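Long-range contacts in probable dehydrogenase (Bordetella bronchiseptica, PDB 3MOI), which probably catalyses an NAD(P)-dependent oxidation or reduction of an undefined small-molecule substrate, as a member of the GFO/IDH/MocA dehydrogenase family: residues G11-V16 against Y69-H74; C150-D155 against M228-Y233; Y158-P163 against A271-S276; L166-G171 against R208-N213; V197-G202 against G212-M217. All blocks are in the same frame, centred on the assembly; numbering follows the deposited sequence.

Interaction 1. Residues G11-V16 against Y69-H74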
# COMPACT_ATOMS: atom_id res chain seq x y z
N GLY A 11 -28.33 -2.13 -18.95
CA GLY A 11 -27.63 -3.28 -18.45
C GLY A 11 -27.58 -3.05 -16.95
O GLY A 11 -28.41 -2.35 -16.40
N PHE A 12 -26.55 -3.58 -16.31
CA PHE A 12 -26.43 -3.52 -14.88
C PHE A 12 -26.33 -2.10 -14.31
O PHE A 12 -27.20 -1.68 -13.55
CB PHE A 12 -25.25 -4.42 -14.46
CG PHE A 12 -24.99 -4.43 -12.99
CD1 PHE A 12 -25.89 -5.03 -12.11
CD2 PHE A 12 -23.82 -3.82 -12.47
CE1 PHE A 12 -25.64 -5.05 -10.73
CE2 PHE A 12 -23.58 -3.81 -11.09
CZ PHE A 12 -24.51 -4.44 -10.22
N ALA A 13 -25.32 -1.34 -14.70
CA ALA A 13 -25.23 0.06 -14.25
C ALA A 13 -26.57 0.84 -14.43
O ALA A 13 -27.09 1.52 -13.52
CB ALA A 13 -24.05 0.79 -14.98
N GLY A 14 -27.15 0.75 -15.60
CA GLY A 14 -28.41 1.44 -15.84
C GLY A 14 -29.59 0.98 -14.99
O GLY A 14 -30.14 1.78 -14.21
N SER A 15 -30.01 -0.27 -15.17
CA SER A 15 -31.28 -0.72 -14.63
C SER A 15 -31.19 -1.00 -13.15
O SER A 15 -32.13 -0.69 -12.42
CB SER A 15 -31.78 -2.03 -15.26
OG SER A 15 -30.97 -2.55 -16.31
N VAL A 16 -30.10 -1.64 -12.69
CA VAL A 16 -30.10 -2.09 -11.29
C VAL A 16 -29.40 -1.13 -10.32
O VAL A 16 -29.89 -0.95 -9.22
CB VAL A 16 -29.74 -3.63 -11.07
CG1 VAL A 16 -29.10 -4.26 -12.27
CG2 VAL A 16 -28.91 -3.85 -9.78
N TYR A 69 -28.93 9.81 -18.81
CA TYR A 69 -27.94 9.01 -18.14
C TYR A 69 -27.59 7.92 -19.14
O TYR A 69 -28.44 7.16 -19.56
CB TYR A 69 -28.46 8.46 -16.82
CG TYR A 69 -27.56 7.38 -16.22
CD1 TYR A 69 -26.26 7.65 -15.81
CD2 TYR A 69 -28.03 6.09 -16.06
CE1 TYR A 69 -25.44 6.62 -15.26
CE2 TYR A 69 -27.23 5.09 -15.55
CZ TYR A 69 -25.98 5.34 -15.14
OH TYR A 69 -25.29 4.28 -14.63
N ILE A 70 -26.33 7.91 -19.56
CA ILE A 70 -25.88 7.08 -20.67
C ILE A 70 -25.10 5.92 -20.09
O ILE A 70 -24.01 6.14 -19.61
CB ILE A 70 -24.93 7.87 -21.64
CG1 ILE A 70 -25.72 8.95 -22.41
CG2 ILE A 70 -24.22 6.92 -22.61
CD1 ILE A 70 -24.83 9.92 -23.20
N ALA A 71 -25.69 4.71 -20.09
CA ALA A 71 -25.08 3.54 -19.53
C ALA A 71 -24.97 2.45 -20.57
O ALA A 71 -25.00 1.27 -20.24
CB ALA A 71 -25.88 3.02 -18.32
N SER A 72 -24.82 2.86 -21.82
CA SER A 72 -24.63 1.90 -22.90
C SER A 72 -23.24 1.32 -22.85
O SER A 72 -22.39 1.89 -22.24
CB SER A 72 -24.84 2.59 -24.23
OG SER A 72 -24.27 3.86 -24.21
N PRO A 73 -22.99 0.21 -23.53
CA PRO A 73 -21.58 -0.28 -23.63
C PRO A 73 -20.63 0.82 -24.14
O PRO A 73 -20.99 1.53 -25.07
CB PRO A 73 -21.65 -1.40 -24.64
CG PRO A 73 -23.17 -1.74 -24.79
CD PRO A 73 -23.91 -0.50 -24.45
N HIS A 74 -19.42 0.91 -23.60
CA HIS A 74 -18.55 2.04 -23.87
C HIS A 74 -18.31 2.39 -25.32
O HIS A 74 -18.09 3.55 -25.64
CB HIS A 74 -17.20 1.86 -23.19
CG HIS A 74 -16.39 0.73 -23.75
ND1 HIS A 74 -15.62 0.87 -24.88
CD2 HIS A 74 -16.24 -0.55 -23.33
CE1 HIS A 74 -15.06 -0.29 -25.16
NE2 HIS A 74 -15.41 -1.16 -24.23
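Apolar packing brings the first turn of helix 12-24 against the end of strand 67-70, with Y69, A71, A13 and G14 doing the touching. The Y69 ring presents its edge rather than a face: CE2 stops 3.8 Å from G14 CA, which lies in the ring plane. This approach follows from CG standing anti to the backbone N (chi1 168°), which carries the phenol up toward the helix. The methyl of A71 fills the adjoining place, its CB 3.8 Å from G14 N, and A13 adds a looser methyl pair, CB to A71 CB at 4.4 Å. Glycine at 14 and alanines at 13 and 71 suit so close a meeting, where the backbones come to 5.4 Å between G14 CA and A71 CA.

G11 and G14 fit the GxGxxG pattern of a Rossmann fold, the strand-turn-helix that in relatives faces the dinucleotide, consistent with this NAD-binding family.

Polar links across the contact are slight. Y69 OH makes at most a weak and doubtful bond to A13 O. Within the glycine-rich turn the bonding is firmer: G11, at the N-cap position, gives its carbonyl O to S15 N at 2.9 Å, and S15 OG also lies 2.6 Å from G11 O, near enough to donate. Y69 also packs against M18 and M22, further along helix 12-24, and I92 of strand 90-93.

Interaction 2. Residues C150-D155 against M228-Y233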
# COMPACT_ATOMS: atom_id res chain seq x y z
N CYS A 150 -3.38 3.95 -1.70
CA CYS A 150 -4.66 3.31 -1.96
C CYS A 150 -4.40 1.90 -2.37
O CYS A 150 -3.59 1.70 -3.27
CB CYS A 150 -5.38 4.02 -3.14
SG CYS A 150 -5.48 5.81 -2.84
N PHE A 151 -5.13 0.93 -1.84
CA PHE A 151 -5.09 -0.42 -2.40
C PHE A 151 -6.45 -1.08 -2.32
O PHE A 151 -7.28 -0.68 -1.53
CB PHE A 151 -3.98 -1.29 -1.76
CG PHE A 151 -4.13 -1.42 -0.27
CD1 PHE A 151 -3.63 -0.43 0.58
CD2 PHE A 151 -4.86 -2.48 0.28
CE1 PHE A 151 -3.81 -0.51 1.93
CE2 PHE A 151 -5.06 -2.56 1.66
CZ PHE A 151 -4.53 -1.58 2.49
N ASN A 152 -6.68 -2.06 -3.18
CA ASN A 152 -7.94 -2.78 -3.23
C ASN A 152 -7.56 -4.13 -3.75
O ASN A 152 -6.98 -4.19 -4.79
CB ASN A 152 -8.89 -2.10 -4.18
CG ASN A 152 -10.37 -2.47 -3.93
OD1 ASN A 152 -10.66 -3.29 -3.08
ND2 ASN A 152 -11.30 -1.85 -4.70
N TYR A 153 -7.76 -5.18 -2.99
CA TYR A 153 -7.66 -6.56 -3.45
C TYR A 153 -9.09 -7.11 -3.48
O TYR A 153 -9.85 -6.96 -2.50
CB TYR A 153 -6.78 -7.42 -2.48
CG TYR A 153 -5.35 -6.91 -2.39
CD1 TYR A 153 -5.05 -5.70 -1.81
CD2 TYR A 153 -4.30 -7.64 -2.91
CE1 TYR A 153 -3.74 -5.23 -1.76
CE2 TYR A 153 -2.99 -7.18 -2.86
CZ TYR A 153 -2.73 -5.98 -2.31
OH TYR A 153 -1.42 -5.56 -2.25
N THR A 154 -9.42 -7.81 -4.56
CA THR A 154 -10.83 -7.93 -5.04
C THR A 154 -11.01 -9.24 -5.75
O THR A 154 -10.01 -9.97 -5.92
CB THR A 154 -10.99 -6.82 -6.00
OG1 THR A 154 -11.52 -5.70 -5.32
CG2 THR A 154 -11.75 -7.16 -7.15
N ASP A 155 -12.26 -9.56 -6.16
CA ASP A 155 -12.50 -10.77 -6.95
C ASP A 155 -12.99 -10.49 -8.37
O ASP A 155 -13.59 -11.38 -9.03
CB ASP A 155 -13.48 -11.68 -6.24
CG ASP A 155 -14.90 -11.12 -6.18
OD1 ASP A 155 -15.76 -11.80 -5.51
OD2 ASP A 155 -15.12 -10.01 -6.78
N MET A 228 -0.87 3.46 -5.86
CA MET A 228 -2.14 2.83 -6.22
C MET A 228 -1.78 1.38 -6.52
O MET A 228 -0.89 1.11 -7.34
CB MET A 228 -2.71 3.55 -7.44
CG MET A 228 -3.97 3.03 -8.10
SD MET A 228 -4.41 3.88 -9.69
CE MET A 228 -3.64 5.34 -9.25
N VAL A 229 -2.43 0.46 -5.81
CA VAL A 229 -2.25 -0.96 -5.99
C VAL A 229 -3.61 -1.62 -6.11
O VAL A 229 -4.53 -1.34 -5.35
CB VAL A 229 -1.51 -1.60 -4.77
CG1 VAL A 229 -1.61 -3.15 -4.84
CG2 VAL A 229 -0.06 -1.17 -4.69
N TYR A 230 -3.74 -2.55 -7.04
CA TYR A 230 -5.04 -3.24 -7.32
C TYR A 230 -4.75 -4.65 -7.72
O TYR A 230 -3.86 -4.88 -8.56
CB TYR A 230 -5.82 -2.58 -8.48
CG TYR A 230 -7.18 -3.15 -8.57
CD1 TYR A 230 -8.25 -2.50 -8.03
CD2 TYR A 230 -7.39 -4.43 -9.11
CE1 TYR A 230 -9.50 -3.05 -8.09
CE2 TYR A 230 -8.59 -4.97 -9.15
CZ TYR A 230 -9.67 -4.27 -8.62
OH TYR A 230 -10.93 -4.82 -8.64
N SER A 231 -5.50 -5.59 -7.17
CA SER A 231 -5.45 -7.01 -7.60
C SER A 231 -6.84 -7.64 -7.52
O SER A 231 -7.59 -7.40 -6.55
CB SER A 231 -4.49 -7.78 -6.71
OG SER A 231 -4.38 -9.12 -7.10
N GLY A 232 -7.20 -8.41 -8.54
CA GLY A 232 -8.59 -8.86 -8.75
C GLY A 232 -8.74 -10.36 -8.86
O GLY A 232 -9.75 -10.84 -9.32
N TYR A 233 -7.73 -11.11 -8.40
CA TYR A 233 -7.68 -12.55 -8.65
C TYR A 233 -8.46 -13.37 -7.62
O TYR A 233 -8.41 -14.60 -7.62
CB TYR A 233 -6.21 -13.00 -8.75
CG TYR A 233 -5.46 -12.32 -9.90
CD1 TYR A 233 -5.77 -12.61 -11.23
CD2 TYR A 233 -4.46 -11.39 -9.66
CE1 TYR A 233 -5.09 -11.98 -12.29
CE2 TYR A 233 -3.78 -10.73 -10.72
CZ TYR A 233 -4.11 -11.04 -12.03
OH TYR A 233 -3.46 -10.43 -13.06
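Strands 150-153 and 228-231, C150 beside M228 through Y153 beside S231, run parallel at 2° with their axes 4.8 Å apart. Their backbone bonds form the usual parallel ladder. V229 N donates to C150 O and S231 N to N152 O, both at 3.1 Å and in the carbonyl plane, while N152 N reaches V229 O from outside that plane. The T154 N to S231 O bond at the end is weak.

Side chains then pair on the two faces. On the face of N152 and Y230, the two run side by side, pointing the same way, with amide and ring planes 73° apart. N152 CB meets Y230 CD1 at 3.9 Å, and N152 O sits 3.8 Å above the ring plane, toward its rim. Y230 CG lies anti to the backbone N (chi1 -171°), laying the ring along the neighbouring strand, while its OH bonds to Q178.

On the other face, F151 CB meets V229 CB at 3.9 Å. Y153 reaches back across the neighbouring strand, its CD2 3.8 Å from S231 CB and its OH 3.5 Å from V229 CG1. The small serine and branched valine give this phenol a close seat, and its hydroxyl bonds to N149 of the second subunit. F151 meets its own counterpart there.

Chemically, then, backbone amides hold the strands in register, while the F151-Y153 face supplies aromatic surface, with a hydroxyl among it, to the subunit interface.

Interaction 3. Residues Y158-P163 against A271-S276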
# COMPACT_ATOMS: atom_id res chain seq x y z
N TYR A 158 -12.86 -12.68 -11.50
CA TYR A 158 -13.61 -13.91 -11.50
C TYR A 158 -15.12 -13.72 -11.30
O TYR A 158 -15.81 -14.67 -11.02
CB TYR A 158 -13.01 -14.91 -10.51
CG TYR A 158 -11.61 -15.30 -10.96
CD1 TYR A 158 -11.40 -16.35 -11.84
CD2 TYR A 158 -10.51 -14.56 -10.57
CE1 TYR A 158 -10.11 -16.69 -12.29
CE2 TYR A 158 -9.24 -14.89 -11.02
CZ TYR A 158 -9.05 -15.95 -11.87
OH TYR A 158 -7.78 -16.24 -12.27
N ARG A 159 -15.63 -12.50 -11.46
CA ARG A 159 -17.06 -12.29 -11.56
C ARG A 159 -17.46 -12.71 -12.97
O ARG A 159 -16.62 -12.82 -13.85
CB ARG A 159 -17.41 -10.82 -11.32
CG ARG A 159 -16.80 -10.28 -10.05
CD ARG A 159 -17.35 -8.95 -9.65
NE ARG A 159 -16.55 -8.40 -8.56
CZ ARG A 159 -16.27 -7.11 -8.35
NH1 ARG A 159 -16.75 -6.16 -9.14
NH2 ARG A 159 -15.49 -6.79 -7.32
N PRO A 160 -18.73 -13.01 -13.19
CA PRO A 160 -19.17 -13.50 -14.49
C PRO A 160 -19.06 -12.47 -15.62
O PRO A 160 -19.63 -11.41 -15.52
CB PRO A 160 -20.64 -13.86 -14.24
CG PRO A 160 -20.69 -14.24 -12.82
CD PRO A 160 -19.71 -13.33 -12.13
N ARG A 161 -18.38 -12.84 -16.71
CA ARG A 161 -18.05 -11.91 -17.78
C ARG A 161 -18.35 -12.43 -19.17
O ARG A 161 -18.27 -13.63 -19.44
CB ARG A 161 -16.55 -11.61 -17.75
CG ARG A 161 -16.03 -11.08 -16.45
CD ARG A 161 -16.20 -9.58 -16.30
NE ARG A 161 -15.79 -9.19 -14.95
CZ ARG A 161 -16.24 -8.12 -14.29
NH1 ARG A 161 -17.14 -7.27 -14.81
NH2 ARG A 161 -15.78 -7.90 -13.06
N ARG A 162 -18.64 -11.50 -20.06
CA ARG A 162 -18.74 -11.80 -21.46
C ARG A 162 -17.30 -11.88 -21.99
O ARG A 162 -16.40 -11.25 -21.43
CB ARG A 162 -19.56 -10.71 -22.18
CG ARG A 162 -21.04 -10.70 -21.75
CD ARG A 162 -21.88 -9.74 -22.60
NE ARG A 162 -23.34 -9.79 -22.32
CZ ARG A 162 -24.00 -9.06 -21.41
NH1 ARG A 162 -23.38 -8.19 -20.60
NH2 ARG A 162 -25.32 -9.19 -21.30
N PRO A 163 -17.07 -12.65 -23.05
CA PRO A 163 -15.69 -12.88 -23.48
C PRO A 163 -14.98 -11.64 -24.00
O PRO A 163 -13.77 -11.53 -23.83
CB PRO A 163 -15.82 -13.96 -24.55
CG PRO A 163 -17.19 -13.72 -25.15
CD PRO A 163 -18.05 -13.20 -24.01
N ALA A 271 -21.24 -16.18 -20.13
CA ALA A 271 -21.92 -14.99 -20.60
C ALA A 271 -23.39 -14.98 -20.11
O ALA A 271 -23.90 -13.94 -19.67
CB ALA A 271 -21.83 -14.91 -22.15
N GLU A 272 -24.05 -16.15 -20.16
CA GLU A 272 -25.43 -16.32 -19.66
C GLU A 272 -25.54 -16.08 -18.16
O GLU A 272 -26.51 -15.47 -17.70
CB GLU A 272 -25.98 -17.76 -19.94
CG GLU A 272 -27.11 -17.86 -20.99
CD GLU A 272 -28.45 -17.14 -20.62
OE1 GLU A 272 -29.28 -17.74 -19.88
OE2 GLU A 272 -28.69 -15.99 -21.10
N LEU A 273 -24.59 -16.61 -17.39
CA LEU A 273 -24.65 -16.37 -15.96
C LEU A 273 -24.58 -14.86 -15.75
O LEU A 273 -25.30 -14.31 -14.89
CB LEU A 273 -23.50 -17.05 -15.24
CG LEU A 273 -23.82 -17.55 -13.82
CD1 LEU A 273 -22.52 -17.57 -13.03
CD2 LEU A 273 -24.90 -16.74 -13.08
N ARG A 274 -23.76 -14.20 -16.57
CA ARG A 274 -23.54 -12.77 -16.47
C ARG A 274 -24.87 -12.01 -16.64
O ARG A 274 -25.35 -11.32 -15.73
CB ARG A 274 -22.45 -12.34 -17.51
CG ARG A 274 -21.92 -10.88 -17.43
CD ARG A 274 -22.29 -10.22 -16.10
NE ARG A 274 -21.50 -9.07 -15.63
CZ ARG A 274 -21.10 -8.02 -16.32
NH1 ARG A 274 -21.34 -7.89 -17.62
NH2 ARG A 274 -20.47 -7.08 -15.68
N ARG A 275 -25.50 -12.18 -17.79
CA ARG A 275 -26.71 -11.43 -18.06
C ARG A 275 -27.93 -11.87 -17.25
O ARG A 275 -28.84 -11.08 -17.08
CB ARG A 275 -27.03 -11.37 -19.55
CG ARG A 275 -27.66 -12.58 -20.11
CD ARG A 275 -28.89 -12.24 -20.95
NE ARG A 275 -29.72 -13.44 -20.99
CZ ARG A 275 -30.78 -13.66 -20.21
NH1 ARG A 275 -31.42 -14.82 -20.32
NH2 ARG A 275 -31.21 -12.75 -19.34
N SER A 276 -27.94 -13.11 -16.75
CA SER A 276 -29.08 -13.59 -15.93
C SER A 276 -28.94 -13.22 -14.45
O SER A 276 -29.94 -13.20 -13.73
CB SER A 276 -29.33 -15.12 -16.10
OG SER A 276 -28.38 -15.92 -15.40
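The carbonyl oxygen of P160 is wrapped by the aliphatic run of R274: CG and CD each lie 3.0 Å from P160 O. R274 NE is equally near, but its angle is too poor for a hydrogen bond, so R274 offers this oxygen close packing instead. The arginine chain bends at chi2 (16°), close to eclipsed, and that kink brings it round the oxygen and on toward R161 and R162.

There the guanidinium groups gather. R161 NH1 lies 3.4 Å from R274 NH2, the two planes turned 62° apart, and R162 NH1 stands 3.6 Å from R274 NH1 near the edge of the R274 group. E165 probably offsets this positive charge: it forms a salt bridge with R161 NH1 and a long, weak ion pair with R274. R161 also bonds to F156 O and makes a cation-pi contact with the F156 ring.

Apolar surface completes the fit. P160 CG meets L273 CD1 at 3.8 Å, and the rigid ring suits a loop that passes close to a helix. The extended R162 chain passes A271 before its NH2 reaches R275 CB at 3.3 Å, the alanine being small enough not to block it.

In the fold, this loop between strand 145-153 and helix 174-177 runs past helix 270-278. L273 also packs on V262 of helix 258-265, which Y158 touches through A259 and L263.

Interaction 4. Residues L166-G171 against R208-N213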
# COMPACT_ATOMS: atom_id res chain seq x y z
N LEU A 166 -12.78 -9.97 -21.29
CA LEU A 166 -11.44 -10.56 -21.03
C LEU A 166 -10.45 -10.32 -22.19
O LEU A 166 -9.54 -11.14 -22.44
CB LEU A 166 -11.53 -12.07 -20.70
CG LEU A 166 -12.59 -12.39 -19.64
CD1 LEU A 166 -12.86 -13.89 -19.52
CD2 LEU A 166 -12.22 -11.75 -18.31
N ASP A 167 -10.66 -9.20 -22.89
CA ASP A 167 -9.78 -8.72 -23.94
C ASP A 167 -9.52 -7.22 -23.74
O ASP A 167 -10.36 -6.35 -24.03
CB ASP A 167 -10.42 -8.98 -25.29
CG ASP A 167 -9.52 -8.59 -26.49
OD1 ASP A 167 -8.47 -7.94 -26.29
OD2 ASP A 167 -9.89 -8.92 -27.65
N THR A 168 -8.35 -6.94 -23.23
CA THR A 168 -7.95 -5.55 -23.02
C THR A 168 -8.19 -4.70 -24.28
O THR A 168 -8.59 -3.57 -24.16
CB THR A 168 -6.47 -5.44 -22.59
OG1 THR A 168 -6.28 -6.21 -21.39
CG2 THR A 168 -6.05 -3.95 -22.34
N SER A 169 -7.96 -5.26 -25.46
CA SER A 169 -8.17 -4.54 -26.71
C SER A 169 -9.63 -4.09 -26.88
O SER A 169 -9.92 -3.15 -27.58
CB SER A 169 -7.73 -5.40 -27.93
OG SER A 169 -8.75 -6.31 -28.33
N LYS A 170 -10.56 -4.76 -26.21
CA LYS A 170 -11.98 -4.42 -26.34
C LYS A 170 -12.46 -3.70 -25.13
O LYS A 170 -13.67 -3.54 -24.95
CB LYS A 170 -12.84 -5.68 -26.47
CG LYS A 170 -12.30 -6.75 -27.42
CD LYS A 170 -12.82 -6.61 -28.83
CE LYS A 170 -12.56 -7.89 -29.67
NZ LYS A 170 -13.82 -8.61 -30.01
N GLY A 171 -11.54 -3.31 -24.27
CA GLY A 171 -11.95 -2.57 -23.07
C GLY A 171 -12.03 -3.34 -21.77
O GLY A 171 -12.46 -2.82 -20.73
N ARG A 208 -7.86 -16.06 -18.77
CA ARG A 208 -8.62 -14.82 -18.72
C ARG A 208 -7.65 -13.66 -18.92
O ARG A 208 -7.40 -12.91 -18.01
CB ARG A 208 -9.36 -14.70 -17.38
CG ARG A 208 -10.07 -15.95 -16.89
CD ARG A 208 -11.12 -15.62 -15.84
NE ARG A 208 -12.45 -15.71 -16.44
CZ ARG A 208 -13.52 -15.01 -16.08
NH1 ARG A 208 -13.48 -14.12 -15.10
NH2 ARG A 208 -14.65 -15.20 -16.72
N PRO A 209 -7.14 -13.48 -20.14
CA PRO A 209 -5.89 -12.78 -20.35
C PRO A 209 -6.04 -11.29 -20.49
O PRO A 209 -5.69 -10.73 -21.52
CB PRO A 209 -5.36 -13.42 -21.65
CG PRO A 209 -6.53 -13.79 -22.39
CD PRO A 209 -7.70 -13.95 -21.41
N THR A 210 -6.57 -10.66 -19.46
CA THR A 210 -6.58 -9.25 -19.41
C THR A 210 -5.89 -8.89 -18.10
O THR A 210 -5.56 -9.74 -17.32
CB THR A 210 -8.00 -8.69 -19.49
OG1 THR A 210 -7.93 -7.24 -19.53
CG2 THR A 210 -8.84 -9.13 -18.31
N GLU A 211 -5.67 -7.61 -17.86
CA GLU A 211 -4.96 -7.20 -16.69
C GLU A 211 -5.81 -7.48 -15.46
O GLU A 211 -6.92 -7.02 -15.37
CB GLU A 211 -4.61 -5.71 -16.78
CG GLU A 211 -3.47 -5.39 -17.73
CD GLU A 211 -3.85 -5.30 -19.19
OE1 GLU A 211 -5.06 -5.13 -19.45
OE2 GLU A 211 -2.94 -5.43 -20.08
N GLY A 212 -5.27 -8.23 -14.53
CA GLY A 212 -5.87 -8.37 -13.23
C GLY A 212 -5.18 -7.71 -12.05
O GLY A 212 -5.82 -7.56 -11.01
N ASN A 213 -3.90 -7.32 -12.16
CA ASN A 213 -3.27 -6.52 -11.09
C ASN A 213 -2.38 -5.40 -11.54
O ASN A 213 -1.75 -5.44 -12.60
CB ASN A 213 -2.47 -7.40 -10.14
CG ASN A 213 -1.28 -8.10 -10.84
OD1 ASN A 213 -1.45 -8.82 -11.79
ND2 ASN A 213 -0.10 -7.91 -10.33
O HOH W 1 -6.35 -8.79 -23.15
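L166 lies against R208, P209 and T210. CB faces the ring of P209 at 4.3 Å from CD. Beyond the branch, CD1 rests over one face of the R208 guanidinium, 3.2 Å above its plane toward the rim, where a methyl can pack without competing for the N-H groups; R208 NH2 forms a salt bridge with E270. CD2 lies between the R208 guanidinium, 4.2 Å from CZ, and T210 CG2, at 4.3 Å.

The polar half centres on T168. Its OG1 donates to E211 OE1 at 2.5 Å, on the syn side of the carboxylate and 29° out of plane. T210 OG1 lies 2.7 Å from T168 OG1, so a single hydroxyl ties two residues of the other loop. A water accepts from T168 N and donates to P209 O, bridging the backbones. E211 OE2 pairs with R203, probably fixing the carboxylate. Within the 166-171 loop, D167 OD1 accepts from S169 N, forming an Asx turn just where the 3-10 segment 168-170 begins.

Both segments lie largely in connecting loops: 166-171 leads into helix 174-177, which T168 and E211 also touch, and 208-213 runs into strand 213-220.

Interaction 5. Residues V197-G202 against G212-M217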
# COMPACT_ATOMS: atom_id res chain seq x y z
N VAL A 197 3.71 8.93 -14.12
CA VAL A 197 3.16 7.60 -13.85
C VAL A 197 4.26 6.58 -14.02
O VAL A 197 4.81 6.44 -15.14
CB VAL A 197 2.09 7.22 -14.85
CG1 VAL A 197 1.55 5.86 -14.49
CG2 VAL A 197 1.01 8.25 -14.90
N ARG A 198 4.54 5.86 -12.93
CA ARG A 198 5.29 4.64 -12.98
C ARG A 198 4.36 3.49 -12.58
O ARG A 198 3.87 3.48 -11.43
CB ARG A 198 6.48 4.71 -12.02
CG ARG A 198 7.30 3.45 -11.92
CD ARG A 198 7.91 3.04 -13.28
NE ARG A 198 8.64 1.79 -13.15
CZ ARG A 198 8.25 0.63 -13.66
NH1 ARG A 198 7.16 0.60 -14.40
NH2 ARG A 198 8.98 -0.49 -13.45
N ALA A 199 4.13 2.53 -13.48
CA ALA A 199 3.26 1.38 -13.17
C ALA A 199 3.74 0.07 -13.80
O ALA A 199 4.46 0.10 -14.77
CB ALA A 199 1.86 1.67 -13.59
N MET A 200 3.31 -1.05 -13.23
CA MET A 200 3.60 -2.42 -13.68
C MET A 200 2.24 -3.05 -13.66
O MET A 200 1.53 -2.84 -12.70
CB MET A 200 4.41 -3.14 -12.61
CG MET A 200 4.73 -4.67 -12.89
SD MET A 200 4.53 -5.69 -11.42
CE MET A 200 2.75 -5.55 -11.27
N THR A 201 1.87 -3.83 -14.66
CA THR A 201 0.60 -4.59 -14.63
C THR A 201 0.91 -6.08 -14.83
O THR A 201 1.90 -6.39 -15.39
CB THR A 201 -0.30 -4.19 -15.78
OG1 THR A 201 0.44 -4.44 -16.98
CG2 THR A 201 -0.69 -2.71 -15.67
N GLY A 202 0.03 -6.96 -14.37
CA GLY A 202 0.12 -8.39 -14.60
C GLY A 202 -1.19 -8.94 -15.13
O GLY A 202 -2.29 -8.35 -14.95
N GLY A 212 -5.27 -8.23 -14.53
CA GLY A 212 -5.87 -8.37 -13.23
C GLY A 212 -5.18 -7.71 -12.05
O GLY A 212 -5.82 -7.56 -11.01
N ASN A 213 -3.90 -7.32 -12.16
CA ASN A 213 -3.27 -6.52 -11.09
C ASN A 213 -2.38 -5.40 -11.54
O ASN A 213 -1.75 -5.44 -12.60
CB ASN A 213 -2.47 -7.40 -10.14
CG ASN A 213 -1.28 -8.10 -10.84
OD1 ASN A 213 -1.45 -8.82 -11.79
ND2 ASN A 213 -0.10 -7.91 -10.33
N CYS A 214 -2.20 -4.44 -10.67
CA CYS A 214 -1.38 -3.32 -11.03
C CYS A 214 -0.77 -2.72 -9.83
O CYS A 214 -1.47 -2.53 -8.87
CB CYS A 214 -2.24 -2.26 -11.64
SG CYS A 214 -1.42 -0.66 -11.88
N ALA A 215 0.50 -2.34 -9.94
CA ALA A 215 1.14 -1.54 -8.93
C ALA A 215 1.62 -0.25 -9.59
O ALA A 215 2.30 -0.32 -10.63
CB ALA A 215 2.34 -2.33 -8.21
N ALA A 216 1.27 0.89 -8.98
CA ALA A 216 1.63 2.21 -9.54
C ALA A 216 1.96 3.25 -8.52
O ALA A 216 1.39 3.28 -7.44
CB ALA A 216 0.48 2.78 -10.47
N MET A 217 2.87 4.14 -8.93
CA MET A 217 3.17 5.32 -8.21
C MET A 217 2.86 6.50 -9.12
O MET A 217 3.48 6.68 -10.23
CB MET A 217 4.63 5.40 -7.75
CG MET A 217 4.71 6.41 -6.55
SD MET A 217 6.22 6.74 -5.71
CE MET A 217 6.82 5.24 -6.20
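R198 and M217 form the first of three hydrogen-bonded pairs that join strands 197-202 and 213-217, antiparallel at 168°. Two bonds tie them: R198 N to M217 O at 3.0 Å and M217 N to R198 O at 2.8 Å, the latter nearly along the C=O axis. M200 and A215 repeat the pattern, M200 N to A215 O at 2.9 Å and A215 N to M200 O at 3.0 Å. At the end, G202 N donates to N213 O, and G202 O receives G212 N at 3.0 Å and, weakly, N213 N. G212 and N213 thus both face G202, a classic beta bulge.

Between these pairs, A199 and A216 meet CB to CB at 3.6 Å; small side chains suit so close a meeting. On the other face, N213, its CG between backbone N and carbonyl carbon (chi1 63°), brings that carbon over G202, 4.0 Å from G202 CA, where a residue without a side chain fits.

Outward, helix 362-381 backs the A199 and T201 face: V375 touches both, and S378 OG and S379 OG bond to A199 N and T201 N. The opposite face meets the second subunit, where R198 NE bonds to Q384 and R198 NH2 to T219, while M217 packs on its own counterpart.

Chemically it is a backbone-secured hairpin, with A199 and T201 packed under the helix and a polar arginine among methionines at the interface.

Interaction 1 comes first along the chain and belongs to the parallel sheet of the Rossmann domain; interaction 2, about 24 Å away between centres, lies in the mixed sheet of the C-terminal domain. That sheet holds interaction 5, its centre about 11 Å from that of interaction 2, and both meet the second subunit. Interactions 4 and 5 fall within the span of interaction 2, sharing G212 and N213; segments of interactions 2 and 3 alternate. Between centres, interaction 3 sits about 15 Å from interaction 4 and 16 Å from interaction 1. H74 of interaction 1 bonds to K170 of interaction 4, so loops link the probable dinucleotide domain to a sheet contacting the second subunit.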